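Local coordinates for cDNA FLJ56608, highly similar to Homo sapiens chloride channel, calcium activated, family member 1 (CLCA1), mRNA (Homo sapiens, PDB 6PYO), which is thought to help mediate calcium-activated chloride conductance and is a secreted, self-cleaving metalloprotease, represented here by its von Willebrand factor type A domain, at residues Q6-L11 and T96-K101. Sequence-based numbering, arbitrary orientation.
Sequences QRIVCL and TVIRKK
Ile8 and Ile98 meet through matching conformations: in each, CG2 is turned anti to the backbone N and CG1 lies beside that N, with chi1 -60° in Ile8 and -68° in Ile98. This sends the short methyl branch of Ile8 across to the helix, where CG2 of Ile8 sits 3.8 Å from CG2 of Ile98 and 3.9 Å from its CG1. A single methyl thus rests against the fork of the opposing isoleucine, and the two side chains run at a slant to each other. Two residues along the strand, on the same face of the sheet, Cys10 takes the next place. Its CB lies 4.2 Å from CD1 of Ile98, the far end of that side chain, while SG turns to the neighbouring helix residue and comes 4.4 Å from CG1 of Val97. Ile98 therefore bridges Ile8 and Cys10, with Val97 alongside. Val9, between them, points the other way and packs on Phe35 of helix 24-39.

Strand 8-14 is central in the sheet of this von Willebrand factor type A domain, and helix 87-99 covers one of its faces in the Rossmann-like alpha/beta/alpha sandwich. Tyr102 and Ser107 add to the packing around Ile8, while Val57 touches Val97 from strand 55-63. No hydrogen bond joins the two segments; the strand's backbone is bonded to Trp45, Gly47 and Glu108 of the adjoining strands. Cohesion between helix and strand here consequently rests on buried aliphatic and sulfur surfaces, held by dispersion and the exclusion of water.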
ATOM      1  N   GLN A   6      13.475  12.364   4.493  1.00 35.32           N
ATOM      2  CA  GLN A   6      13.392  10.946   4.161  1.00 33.04           C
ATOM      3  C   GLN A   6      11.963  10.566   3.808  1.00 28.13           C
ATOM      4  O   GLN A   6      11.000  10.964   4.482  1.00 27.04           O
ATOM      5  CB  GLN A   6      13.894  10.074   5.316  1.00 36.69           C
ATOM      6  CG  GLN A   6      15.305  10.469   5.751  1.00 36.02           C
ATOM      7  CD  GLN A   6      15.575  10.122   7.214  1.00 42.03           C
ATOM      8  OE1 GLN A   6      14.688  10.268   8.070  1.00 36.85           O
ATOM      9  NE2 GLN A   6      16.800   9.701   7.509  1.00 39.09           N
ATOM     10  N   ARG A   7      11.845   9.868   2.695  1.00 32.00           N
ATOM     11  CA  ARG A   7      10.570   9.372   2.226  1.00 32.30           C
ATOM     12  C   ARG A   7       9.974   8.427   3.251  1.00 36.45           C
ATOM     13  O   ARG A   7      10.682   7.627   3.839  1.00 32.55           O
ATOM     14  CB  ARG A   7      10.786   8.623   0.905  1.00 37.92           C
ATOM     15  CG  ARG A   7       9.503   8.076   0.260  1.00 38.44           C
ATOM     16  CD  ARG A   7       9.849   7.391  -1.053  1.00 38.15           C
ATOM     17  NE  ARG A   7       8.761   7.443  -2.006  1.00 33.81           N
ATOM     18  CZ  ARG A   7       8.810   6.873  -3.197  1.00 38.01           C
ATOM     19  NH1 ARG A   7       9.883   6.180  -3.538  1.00 38.01           N
ATOM     20  NH2 ARG A   7       7.795   6.951  -4.026  1.00 40.24           N
ATOM     21  N   ILE A   8       8.659   8.499   3.426  1.00 32.26           N
ATOM     22  CA  ILE A   8       7.892   7.549   4.215  1.00 36.44           C
ATOM     23  C   ILE A   8       6.922   6.861   3.272  1.00 34.90           C
ATOM     24  O   ILE A   8       6.143   7.531   2.607  1.00 32.86           O
ATOM     25  CB  ILE A   8       7.101   8.225   5.356  1.00 34.99           C
ATOM     26  CG1 ILE A   8       8.053   8.937   6.316  1.00 34.20           C
ATOM     27  CG2 ILE A   8       6.195   7.145   5.994  1.00 35.85           C
ATOM     28  CD1 ILE A   8       7.343   9.932   7.198  1.00 36.34           C
ATOM     29  N   VAL A   9       6.936   5.539   3.239  1.00 31.66           N
ATOM     30  CA  VAL A   9       6.122   4.783   2.299  1.00 34.16           C
ATOM     31  C   VAL A   9       5.594   3.567   3.018  1.00 36.30           C
ATOM     32  O   VAL A   9       6.337   2.910   3.740  1.00 37.15           O
ATOM     33  CB  VAL A   9       6.921   4.328   1.047  1.00 36.28           C
ATOM     34  CG1 VAL A   9       5.977   3.831  -0.052  1.00 34.66           C
ATOM     35  CG2 VAL A   9       7.727   5.427   0.505  1.00 42.73           C
ATOM     36  N   CYS A  10       4.313   3.281   2.830  1.00 31.23           N
ATOM     37  CA  CYS A  10       3.700   2.070   3.326  1.00 35.32           C
ATOM     38  C   CYS A  10       3.093   1.338   2.146  1.00 31.09           C
ATOM     39  O   CYS A  10       2.241   1.888   1.448  1.00 36.60           O
ATOM     40  CB  CYS A  10       2.637   2.350   4.399  1.00 34.04           C
ATOM     41  SG  CYS A  10       2.331   0.799   5.335  1.00 38.23           S
ATOM     42  N   LEU A  11       3.586   0.141   1.887  1.00 35.11           N
ATOM     43  CA  LEU A  11       2.916  -0.761   0.975  1.00 36.66           C
ATOM     44  C   LEU A  11       1.637  -1.253   1.633  1.00 35.67           C
ATOM     45  O   LEU A  11       1.647  -1.708   2.789  1.00 36.47           O
ATOM     46  CB  LEU A  11       3.819  -1.947   0.637  1.00 39.28           C
ATOM     47  CG  LEU A  11       4.775  -1.830  -0.510  1.00 40.25           C
ATOM     48  CD1 LEU A  11       5.501  -0.479  -0.331  1.00 53.24           C
ATOM     49  CD2 LEU A  11       5.747  -2.978  -0.588  1.00 39.46           C
ATOM     50  N   THR A  96      -1.779   4.123  10.933  1.00 40.95           N
ATOM     51  CA  THR A  96      -1.276   3.769  12.262  1.00 39.06           C
ATOM     52  C   THR A  96       0.199   3.383  12.214  1.00 37.47           C
ATOM     53  O   THR A  96       0.978   3.731  13.117  1.00 36.59           O
ATOM     54  CB  THR A  96      -2.100   2.607  12.829  1.00 41.69           C
ATOM     55  OG1 THR A  96      -3.487   2.918  12.694  1.00 45.30           O
ATOM     56  CG2 THR A  96      -1.782   2.372  14.291  1.00 51.59           C
ATOM     57  N   VAL A  97       0.603   2.651  11.167  1.00 33.01           N
ATOM     58  CA  VAL A  97       1.991   2.224  11.083  1.00 30.33           C
ATOM     59  C   VAL A  97       2.879   3.453  10.972  1.00 36.04           C
ATOM     60  O   VAL A  97       3.902   3.566  11.656  1.00 37.29           O
ATOM     61  CB  VAL A  97       2.183   1.254   9.898  1.00 40.08           C
ATOM     62  CG1 VAL A  97       3.666   1.184   9.491  1.00 40.71           C
ATOM     63  CG2 VAL A  97       1.591  -0.139  10.240  1.00 39.47           C
ATOM     64  N   ILE A  98       2.457   4.422  10.153  1.00 35.02           N
ATOM     65  CA  ILE A  98       3.282   5.596   9.928  1.00 36.34           C
ATOM     66  C   ILE A  98       3.343   6.427  11.182  1.00 35.30           C
ATOM     67  O   ILE A  98       4.425   6.835  11.630  1.00 40.73           O
ATOM     68  CB  ILE A  98       2.752   6.409   8.742  1.00 30.89           C
ATOM     69  CG1 ILE A  98       2.964   5.612   7.447  1.00 35.51           C
ATOM     70  CG2 ILE A  98       3.526   7.718   8.672  1.00 40.46           C
ATOM     71  CD1 ILE A  98       2.086   6.084   6.312  1.00 33.74           C
ATOM     72  N   ARG A  99       2.178   6.669  11.781  1.00 37.00           N
ATOM     73  CA  ARG A  99       2.057   7.520  12.947  1.00 43.71           C
ATOM     74  C   ARG A  99       2.706   6.943  14.171  1.00 43.15           C
ATOM     75  O   ARG A  99       2.732   7.640  15.196  1.00 45.67           O
ATOM     76  CB  ARG A  99       0.595   7.800  13.274  1.00 44.76           C
ATOM     77  CG  ARG A  99      -0.041   8.727  12.286  1.00 45.36           C
ATOM     78  CD  ARG A  99      -1.553   8.789  12.401  1.00 45.07           C
ATOM     79  NE  ARG A  99      -2.058   9.739  11.414  1.00 45.00           N
ATOM     80  CZ  ARG A  99      -3.244   9.649  10.831  1.00 53.46           C
ATOM     81  NH1 ARG A  99      -4.054   8.624  11.126  1.00 50.05           N
ATOM     82  NH2 ARG A  99      -3.606  10.571   9.944  1.00 49.11           N
ATOM     83  N   LYS A 100       3.191   5.694  14.130  1.00 38.27           N
ATOM     84  CA  LYS A 100       4.018   5.281  15.265  1.00 39.25           C
ATOM     85  C   LYS A 100       5.297   6.108  15.356  1.00 48.26           C
ATOM     86  O   LYS A 100       5.942   6.122  16.411  1.00 43.37           O
ATOM     87  CB  LYS A 100       4.381   3.795  15.205  1.00 42.87           C
ATOM     88  CG  LYS A 100       3.150   2.874  15.320  1.00 50.53           C
ATOM     89  CD  LYS A 100       3.458   1.632  16.134  1.00 62.74           C
ATOM     90  CE  LYS A 100       2.547   0.454  15.769  1.00 82.94           C
ATOM     91  NZ  LYS A 100       1.128   0.655  16.157  1.00 87.48           N
ATOM     92  N   LYS A 101       5.691   6.794  14.268  1.00 40.91           N
ATOM     93  CA  LYS A 101       6.954   7.531  14.222  1.00 43.27           C
ATOM     94  C   LYS A 101       6.784   8.938  13.683  1.00 44.68           C
ATOM     95  O   LYS A 101       7.490   9.857  14.127  1.00 44.34           O
ATOM     96  CB  LYS A 101       8.004   6.792  13.344  1.00 47.92           C
ATOM     97  CG  LYS A 101       8.618   5.535  13.963  1.00 53.20           C
ATOM     98  CD  LYS A 101      10.000   5.845  14.561  1.00 71.01           C
ATOM     99  CE  LYS A 101      11.140   5.614  13.554  1.00 74.91           C
ATOM    100  NZ  LYS A 101      12.423   6.329  13.887  1.00 77.96           N
TER